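Acidic lectin (Psophocarpus tetragonolobus, PDB 1F9K) binds galactosides such as methyl alpha-D-galactopyranoside as a legume lectin and probably recognises H-type blood-group sugars. Local coordinates at residues F153-V164 / V176-Y187; Y167-V176 / T188-K196. The protein carries 3 engineered substitutions. One frame throughout, in Å; residues are numbered along the deposited sequence.

Interaction 1: F153-V164 / V176-Y187; sequences FQLENGGVANVV and VVLAFHSVGTVY. With NAG (2-acetamido-2-deoxy-beta-D-glucopyranose), chain C.
The F153 ring has L178 CD2 over one face, 3.8 Å from the F153 ring centroid, and L155 CD1 in its plane at the edge. F153 CB sits over the centre of the Y187 ring, and the F153 ring turns its edge to that same ring, planes 65° apart. Over one face of the F180 ring lies E156 CG, 4.0 Å from the F180 centroid; G159 O and F153 CD2 lie near the plane at its edges. E156 suits this place because its methylenes can cover the ring while the carboxylate, turned aside by the bend at chi2 (-51°), lies with OE1 beside V183 CG2. Beyond the rings, strands 161-164 and 176-180 pair antiparallel in the back sheet of the legume lectin jelly roll, N162 N reaching A179 O at 2.8 Å. V163 and L178 face the strands of the other sheet, where both meet F124, whereas H181 meets H181 of the second subunit. Y187 OH accepts a weak bond from Q154 N at 3.2 Å. The type II turn from E156 to G159 has glycine at G158, whose positive phi suits that residue, and G158 O takes the N-H of NAG N2 at 3.1 Å.

Interaction 2: Y167-V176 / T188-K196; sequences YDSPTKILNV and TLSNIVDLK
Y167 OH gives its proton to V193 O at 2.7 Å; V193 O lies at the edge of the Y167 ring, near its plane, and the hydroxyl approaches 25° out of the V193 carbonyl plane. The contact centres on the beta hairpin of strands 173-180 and 185-192 in the back sheet of the lectin jelly roll, with Y167 reaching over from strand 161-168. The same hydroxyl weakly accepts L195 N at 3.5 Å, just where helix 195-198 begins, and the L195 and Y167 side chains run antiparallel, CD1 meeting CE2 obliquely. Tyrosine fits because its ring is apolar for L195 while its single oxygen both donates and accepts. D194, at the N-cap position of that helix, makes a salt bridge from OD2 to K172 NZ at 3.1 Å, its hydrogen bond weak; the lysine chain bends at chi3 (-72°) to bring NZ there. From this end the ladder runs on, L174 N bonding N191 O at 3.0 Å and V176 N bonding L189 O at 2.8 Å. N175 carries its CG anti to the backbone N (chi1 172°), which places OD1 to accept S190 OG at 2.6 Å; a short amide and a small hydroxyl fit this buried pair. Further out, a G1 beta bulge closes the turn, D168 standing across from both K172 and I173, and L174 packs on F120 and I140 of the other sheet. Farther along strand 185-192, T188 O accepts a hydrogen bond from NZ of K166 of the second subunit.

Interactions 1 and 2 lie on the same three successive strands, 161-168, 173-180 and 185-192, with centres 21 Å apart. They share V176 in the middle strand, and they touch where V177 CG2 packs on T188 OG1 at 3.6 Å. Interaction 1 joins the first two strands and lays the preceding loop on F180 and, on the third strand, Y187; interaction 2 joins the last two and the entry to helix 195-198. G158 and V160 of interaction 1 belong to the glycan site, and interaction 2 contributes no residue to it. Manganese is about 9 Å from the F153 side chain and about 10 Å from that of L189, and neither interaction supplies a residue of the methyl galactoside pocket. Both interactions also meet the second subunit.

Interaction 1: F153-V164 / V176-Y187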
# COMPACT_ATOMS: atom_id res chain seq x y z
N PHE A 153 8.30 -1.99 10.93
CA PHE A 153 6.96 -1.60 11.36
C PHE A 153 6.75 -1.86 12.85
O PHE A 153 7.41 -2.72 13.45
CB PHE A 153 5.86 -2.35 10.55
CG PHE A 153 5.70 -3.80 10.92
CD1 PHE A 153 6.53 -4.78 10.39
CD2 PHE A 153 4.77 -4.18 11.88
CE1 PHE A 153 6.45 -6.11 10.80
CE2 PHE A 153 4.68 -5.51 12.30
CZ PHE A 153 5.53 -6.47 11.76
N GLN A 154 5.85 -1.09 13.46
CA GLN A 154 5.53 -1.24 14.87
C GLN A 154 4.48 -2.33 14.90
O GLN A 154 3.58 -2.35 14.07
CB GLN A 154 4.92 0.05 15.40
CG GLN A 154 5.89 1.19 15.49
CD GLN A 154 6.77 1.07 16.71
OE1 GLN A 154 6.26 0.92 17.83
NE2 GLN A 154 8.09 1.12 16.52
N LEU A 155 4.60 -3.26 15.83
CA LEU A 155 3.62 -4.32 15.93
C LEU A 155 2.65 -3.94 17.02
O LEU A 155 3.07 -3.44 18.06
CB LEU A 155 4.28 -5.63 16.31
CG LEU A 155 3.33 -6.80 16.50
CD1 LEU A 155 2.89 -7.30 15.14
CD2 LEU A 155 4.03 -7.90 17.27
N GLU A 156 1.35 -4.14 16.79
CA GLU A 156 0.36 -3.82 17.82
C GLU A 156 0.11 -5.13 18.51
O GLU A 156 -0.61 -5.98 18.00
CB GLU A 156 -0.93 -3.28 17.20
CG GLU A 156 -0.77 -1.91 16.57
CD GLU A 156 -0.10 -0.91 17.50
OE1 GLU A 156 -0.60 -0.75 18.63
OE2 GLU A 156 0.91 -0.29 17.11
N ASN A 157 0.71 -5.30 19.69
CA ASN A 157 0.60 -6.56 20.41
C ASN A 157 -0.80 -7.04 20.66
O ASN A 157 -1.55 -6.42 21.41
CB ASN A 157 1.38 -6.49 21.73
CG ASN A 157 1.93 -7.85 22.16
OD1 ASN A 157 2.90 -7.91 22.92
ND2 ASN A 157 1.32 -8.93 21.68
N GLY A 158 -1.14 -8.17 20.04
CA GLY A 158 -2.45 -8.75 20.20
C GLY A 158 -3.53 -8.05 19.40
O GLY A 158 -4.71 -8.40 19.51
N GLY A 159 -3.12 -7.05 18.61
CA GLY A 159 -4.04 -6.29 17.77
C GLY A 159 -4.18 -6.92 16.39
O GLY A 159 -3.25 -7.56 15.90
N VAL A 160 -5.34 -6.74 15.76
CA VAL A 160 -5.57 -7.32 14.44
C VAL A 160 -4.84 -6.57 13.34
O VAL A 160 -4.90 -5.34 13.27
CB VAL A 160 -7.04 -7.32 14.05
CG1 VAL A 160 -7.23 -8.06 12.71
CG2 VAL A 160 -7.84 -8.00 15.13
N ALA A 161 -4.17 -7.33 12.48
CA ALA A 161 -3.44 -6.75 11.36
C ALA A 161 -4.04 -7.17 10.02
O ALA A 161 -4.35 -8.35 9.80
CB ALA A 161 -1.97 -7.17 11.43
N ASN A 162 -4.20 -6.18 9.13
CA ASN A 162 -4.74 -6.42 7.80
C ASN A 162 -3.62 -6.37 6.79
O ASN A 162 -2.90 -5.37 6.69
CB ASN A 162 -5.82 -5.39 7.48
CG ASN A 162 -7.19 -5.82 7.98
OD1 ASN A 162 -7.83 -6.70 7.39
ND2 ASN A 162 -7.64 -5.21 9.07
N VAL A 163 -3.46 -7.46 6.05
CA VAL A 163 -2.42 -7.59 5.04
C VAL A 163 -3.01 -7.69 3.65
O VAL A 163 -3.99 -8.39 3.42
CB VAL A 163 -1.56 -8.89 5.28
CG1 VAL A 163 -0.59 -9.11 4.16
CG2 VAL A 163 -0.80 -8.78 6.59
N VAL A 164 -2.42 -6.97 2.71
CA VAL A 164 -2.85 -7.05 1.32
C VAL A 164 -1.60 -7.26 0.49
O VAL A 164 -0.65 -6.48 0.57
CB VAL A 164 -3.52 -5.78 0.85
CG1 VAL A 164 -3.71 -5.83 -0.64
CG2 VAL A 164 -4.85 -5.64 1.53
N VAL A 176 3.17 -5.03 -1.05
CA VAL A 176 2.66 -5.54 0.21
C VAL A 176 2.17 -4.40 1.10
O VAL A 176 2.90 -3.43 1.33
CB VAL A 176 3.75 -6.29 0.98
CG1 VAL A 176 3.31 -6.58 2.38
CG2 VAL A 176 4.06 -7.58 0.28
N VAL A 177 0.94 -4.50 1.59
CA VAL A 177 0.44 -3.46 2.47
C VAL A 177 -0.03 -4.04 3.79
O VAL A 177 -0.79 -5.02 3.82
CB VAL A 177 -0.70 -2.67 1.84
CG1 VAL A 177 -1.14 -1.57 2.80
CG2 VAL A 177 -0.23 -2.07 0.53
N LEU A 178 0.44 -3.43 4.87
CA LEU A 178 0.13 -3.83 6.22
C LEU A 178 -0.62 -2.71 6.91
O LEU A 178 -0.11 -1.59 7.03
CB LEU A 178 1.44 -4.11 6.98
CG LEU A 178 1.27 -4.50 8.45
CD1 LEU A 178 0.49 -5.81 8.55
CD2 LEU A 178 2.62 -4.64 9.11
N ALA A 179 -1.82 -3.00 7.39
CA ALA A 179 -2.60 -1.99 8.07
C ALA A 179 -3.09 -2.42 9.45
O ALA A 179 -3.49 -3.57 9.67
CB ALA A 179 -3.79 -1.58 7.20
N PHE A 180 -3.03 -1.49 10.39
CA PHE A 180 -3.51 -1.68 11.75
C PHE A 180 -4.53 -0.55 11.88
O PHE A 180 -4.21 0.57 12.25
CB PHE A 180 -2.39 -1.49 12.77
CG PHE A 180 -1.46 -2.66 12.88
CD1 PHE A 180 -1.89 -3.84 13.46
CD2 PHE A 180 -0.15 -2.57 12.43
CE1 PHE A 180 -1.03 -4.93 13.59
CE2 PHE A 180 0.73 -3.67 12.55
CZ PHE A 180 0.28 -4.85 13.14
N HIS A 181 -5.77 -0.86 11.53
CA HIS A 181 -6.83 0.15 11.57
C HIS A 181 -7.15 0.73 12.95
O HIS A 181 -7.29 1.95 13.09
CB HIS A 181 -8.07 -0.46 10.91
CG HIS A 181 -7.88 -0.75 9.45
ND1 HIS A 181 -8.33 -1.91 8.86
CD2 HIS A 181 -7.29 -0.03 8.47
CE1 HIS A 181 -8.02 -1.90 7.57
NE2 HIS A 181 -7.39 -0.77 7.31
N SER A 182 -7.23 -0.12 13.97
CA SER A 182 -7.54 0.34 15.32
C SER A 182 -6.71 1.56 15.71
O SER A 182 -7.21 2.53 16.25
CB SER A 182 -7.29 -0.78 16.34
OG SER A 182 -5.91 -1.08 16.48
N VAL A 183 -5.41 1.48 15.44
CA VAL A 183 -4.47 2.56 15.75
C VAL A 183 -4.31 3.49 14.54
O VAL A 183 -3.80 4.62 14.65
CB VAL A 183 -3.12 1.95 16.13
CG1 VAL A 183 -2.13 3.04 16.51
CG2 VAL A 183 -3.33 0.96 17.26
N GLY A 184 -4.75 3.00 13.39
CA GLY A 184 -4.66 3.76 12.16
C GLY A 184 -3.23 3.95 11.69
O GLY A 184 -2.72 5.07 11.68
N THR A 185 -2.58 2.86 11.29
CA THR A 185 -1.20 2.93 10.80
C THR A 185 -1.11 2.14 9.51
O THR A 185 -1.74 1.10 9.37
CB THR A 185 -0.17 2.32 11.78
OG1 THR A 185 -0.45 0.93 11.95
CG2 THR A 185 -0.23 3.02 13.13
N VAL A 186 -0.32 2.63 8.56
CA VAL A 186 -0.18 1.94 7.28
C VAL A 186 1.27 1.79 6.85
O VAL A 186 2.03 2.76 6.81
CB VAL A 186 -0.95 2.66 6.14
CG1 VAL A 186 -1.55 1.62 5.22
CG2 VAL A 186 -2.04 3.56 6.71
N TYR A 187 1.63 0.56 6.53
CA TYR A 187 2.98 0.22 6.09
C TYR A 187 2.89 -0.34 4.67
O TYR A 187 2.19 -1.32 4.43
CB TYR A 187 3.58 -0.81 7.03
CG TYR A 187 3.67 -0.33 8.46
CD1 TYR A 187 4.68 0.54 8.87
CD2 TYR A 187 2.72 -0.70 9.40
CE1 TYR A 187 4.72 1.02 10.18
CE2 TYR A 187 2.75 -0.22 10.71
CZ TYR A 187 3.75 0.64 11.10
OH TYR A 187 3.74 1.12 12.39
C1 NAG C . -4.73 -12.34 19.82
C2 NAG C . -6.20 -12.06 20.19
C3 NAG C . -6.36 -12.13 21.70
C4 NAG C . -5.92 -13.51 22.15
C5 NAG C . -4.47 -13.81 21.69
C6 NAG C . -4.09 -15.22 21.99
C7 NAG C . -7.79 -10.67 19.05
C8 NAG C . -8.18 -9.28 18.58
N2 NAG C . -6.63 -10.77 19.70
O3 NAG C . -7.72 -11.90 22.06
O4 NAG C . -6.00 -13.60 23.55
O5 NAG C . -4.36 -13.66 20.26
O6 NAG C . -4.78 -16.11 21.13
O7 NAG C . -8.53 -11.64 18.81

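Interaction 2: Y167-V176 / T188-K196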
# COMPACT_ATOMS: atom_id res chain seq x y z
N TYR A 167 0.12 -8.57 -6.89
CA TYR A 167 1.11 -8.74 -7.96
C TYR A 167 0.49 -8.48 -9.33
O TYR A 167 -0.53 -9.07 -9.67
CB TYR A 167 1.69 -10.16 -7.95
CG TYR A 167 2.75 -10.38 -9.01
CD1 TYR A 167 3.91 -9.62 -9.02
CD2 TYR A 167 2.60 -11.35 -10.00
CE1 TYR A 167 4.91 -9.82 -9.98
CE2 TYR A 167 3.59 -11.55 -10.97
CZ TYR A 167 4.74 -10.78 -10.95
OH TYR A 167 5.74 -10.98 -11.88
N ASP A 168 1.09 -7.58 -10.11
CA ASP A 168 0.59 -7.27 -11.45
C ASP A 168 1.54 -7.86 -12.48
O ASP A 168 2.64 -7.35 -12.66
CB ASP A 168 0.51 -5.76 -11.67
CG ASP A 168 -0.45 -5.10 -10.73
OD1 ASP A 168 -1.58 -5.62 -10.55
OD2 ASP A 168 -0.10 -4.04 -10.16
N SER A 169 1.12 -8.93 -13.16
CA SER A 169 1.97 -9.56 -14.17
C SER A 169 2.53 -8.54 -15.18
O SER A 169 3.75 -8.48 -15.40
CB SER A 169 1.18 -10.64 -14.90
N PRO A 170 1.66 -7.71 -15.79
CA PRO A 170 2.08 -6.70 -16.77
C PRO A 170 3.26 -5.81 -16.36
O PRO A 170 4.09 -5.48 -17.19
CB PRO A 170 0.81 -5.89 -17.00
CG PRO A 170 0.08 -6.03 -15.71
CD PRO A 170 0.24 -7.50 -15.43
N THR A 171 3.33 -5.41 -15.10
CA THR A 171 4.42 -4.54 -14.64
C THR A 171 5.46 -5.25 -13.80
O THR A 171 6.52 -4.69 -13.53
CB THR A 171 3.89 -3.35 -13.81
OG1 THR A 171 2.93 -3.82 -12.85
CG2 THR A 171 3.27 -2.31 -14.70
N LYS A 172 5.16 -6.47 -13.39
CA LYS A 172 6.06 -7.27 -12.54
C LYS A 172 6.25 -6.63 -11.16
O LYS A 172 7.29 -6.78 -10.53
CB LYS A 172 7.41 -7.49 -13.23
CG LYS A 172 7.27 -8.16 -14.58
CD LYS A 172 8.47 -9.03 -14.96
CE LYS A 172 9.72 -8.22 -15.32
NZ LYS A 172 10.86 -9.08 -15.79
N ILE A 173 5.23 -5.92 -10.70
CA ILE A 173 5.26 -5.24 -9.42
C ILE A 173 4.57 -6.01 -8.30
O ILE A 173 3.37 -6.31 -8.39
CB ILE A 173 4.57 -3.89 -9.50
CG1 ILE A 173 5.32 -2.98 -10.46
CG2 ILE A 173 4.47 -3.27 -8.12
CD1 ILE A 173 4.73 -1.60 -10.55
N LEU A 174 5.33 -6.31 -7.24
CA LEU A 174 4.80 -6.98 -6.07
C LEU A 174 4.73 -5.94 -4.98
O LEU A 174 5.74 -5.36 -4.61
CB LEU A 174 5.71 -8.11 -5.60
CG LEU A 174 5.11 -8.71 -4.33
CD1 LEU A 174 4.12 -9.85 -4.66
CD2 LEU A 174 6.25 -9.21 -3.47
N ASN A 175 3.53 -5.69 -4.48
CA ASN A 175 3.32 -4.71 -3.43
C ASN A 175 2.65 -5.36 -2.23
O ASN A 175 1.69 -6.12 -2.37
CB ASN A 175 2.44 -3.57 -3.94
CG ASN A 175 2.02 -2.61 -2.84
OD1 ASN A 175 2.85 -1.99 -2.18
ND2 ASN A 175 0.73 -2.48 -2.63
N VAL A 176 3.17 -5.03 -1.05
CA VAL A 176 2.66 -5.54 0.21
C VAL A 176 2.17 -4.40 1.10
O VAL A 176 2.90 -3.43 1.33
CB VAL A 176 3.75 -6.29 0.98
CG1 VAL A 176 3.31 -6.58 2.38
CG2 VAL A 176 4.06 -7.58 0.28
N THR A 188 3.61 0.28 3.74
CA THR A 188 3.60 -0.20 2.36
C THR A 188 5.02 -0.41 1.82
O THR A 188 5.88 0.44 1.96
CB THR A 188 2.82 0.76 1.46
OG1 THR A 188 2.61 0.13 0.19
CG2 THR A 188 3.58 2.07 1.26
N LEU A 189 5.23 -1.57 1.20
CA LEU A 189 6.53 -1.95 0.65
C LEU A 189 6.37 -2.68 -0.68
O LEU A 189 5.58 -3.62 -0.78
CB LEU A 189 7.23 -2.87 1.64
CG LEU A 189 8.55 -3.49 1.20
CD1 LEU A 189 9.65 -2.44 1.22
CD2 LEU A 189 8.90 -4.61 2.14
N SER A 190 7.13 -2.28 -1.69
CA SER A 190 7.04 -2.90 -3.02
C SER A 190 8.39 -3.12 -3.69
O SER A 190 9.35 -2.38 -3.48
CB SER A 190 6.19 -2.03 -3.96
OG SER A 190 5.15 -1.38 -3.25
N ASN A 191 8.45 -4.15 -4.53
CA ASN A 191 9.67 -4.45 -5.26
C ASN A 191 9.32 -5.13 -6.57
O ASN A 191 8.15 -5.39 -6.83
CB ASN A 191 10.58 -5.36 -4.46
CG ASN A 191 11.97 -5.42 -5.03
OD1 ASN A 191 12.78 -6.28 -4.67
ND2 ASN A 191 12.27 -4.49 -5.94
N ILE A 192 10.33 -5.40 -7.38
CA ILE A 192 10.10 -6.07 -8.66
C ILE A 192 10.42 -7.55 -8.60
O ILE A 192 11.50 -7.95 -8.16
CB ILE A 192 10.92 -5.41 -9.80
CG1 ILE A 192 10.18 -4.16 -10.30
CG2 ILE A 192 11.12 -6.41 -10.93
CD1 ILE A 192 10.83 -3.53 -11.49
N VAL A 193 9.47 -8.36 -9.05
CA VAL A 193 9.61 -9.80 -9.05
C VAL A 193 9.07 -10.39 -10.35
O VAL A 193 7.97 -10.04 -10.80
CB VAL A 193 8.82 -10.43 -7.88
CG1 VAL A 193 9.13 -11.89 -7.79
CG2 VAL A 193 9.17 -9.75 -6.57
N ASP A 194 9.85 -11.29 -10.93
CA ASP A 194 9.49 -11.96 -12.16
C ASP A 194 9.16 -13.40 -11.80
O ASP A 194 10.07 -14.24 -11.69
CB ASP A 194 10.67 -11.89 -13.13
CG ASP A 194 10.32 -12.34 -14.53
OD1 ASP A 194 9.22 -12.91 -14.72
OD2 ASP A 194 11.14 -12.13 -15.44
N LEU A 195 7.88 -13.70 -11.60
CA LEU A 195 7.46 -15.05 -11.20
C LEU A 195 7.92 -16.17 -12.11
O LEU A 195 8.28 -17.25 -11.64
CB LEU A 195 5.93 -15.12 -11.05
CG LEU A 195 5.38 -14.41 -9.80
CD1 LEU A 195 3.88 -14.58 -9.73
CD2 LEU A 195 6.05 -14.99 -8.55
N LYS A 196 7.92 -15.92 -13.42
CA LYS A 196 8.35 -16.93 -14.37
C LYS A 196 9.80 -17.31 -14.11
O LYS A 196 10.15 -18.48 -14.07
CB LYS A 196 8.20 -16.40 -15.80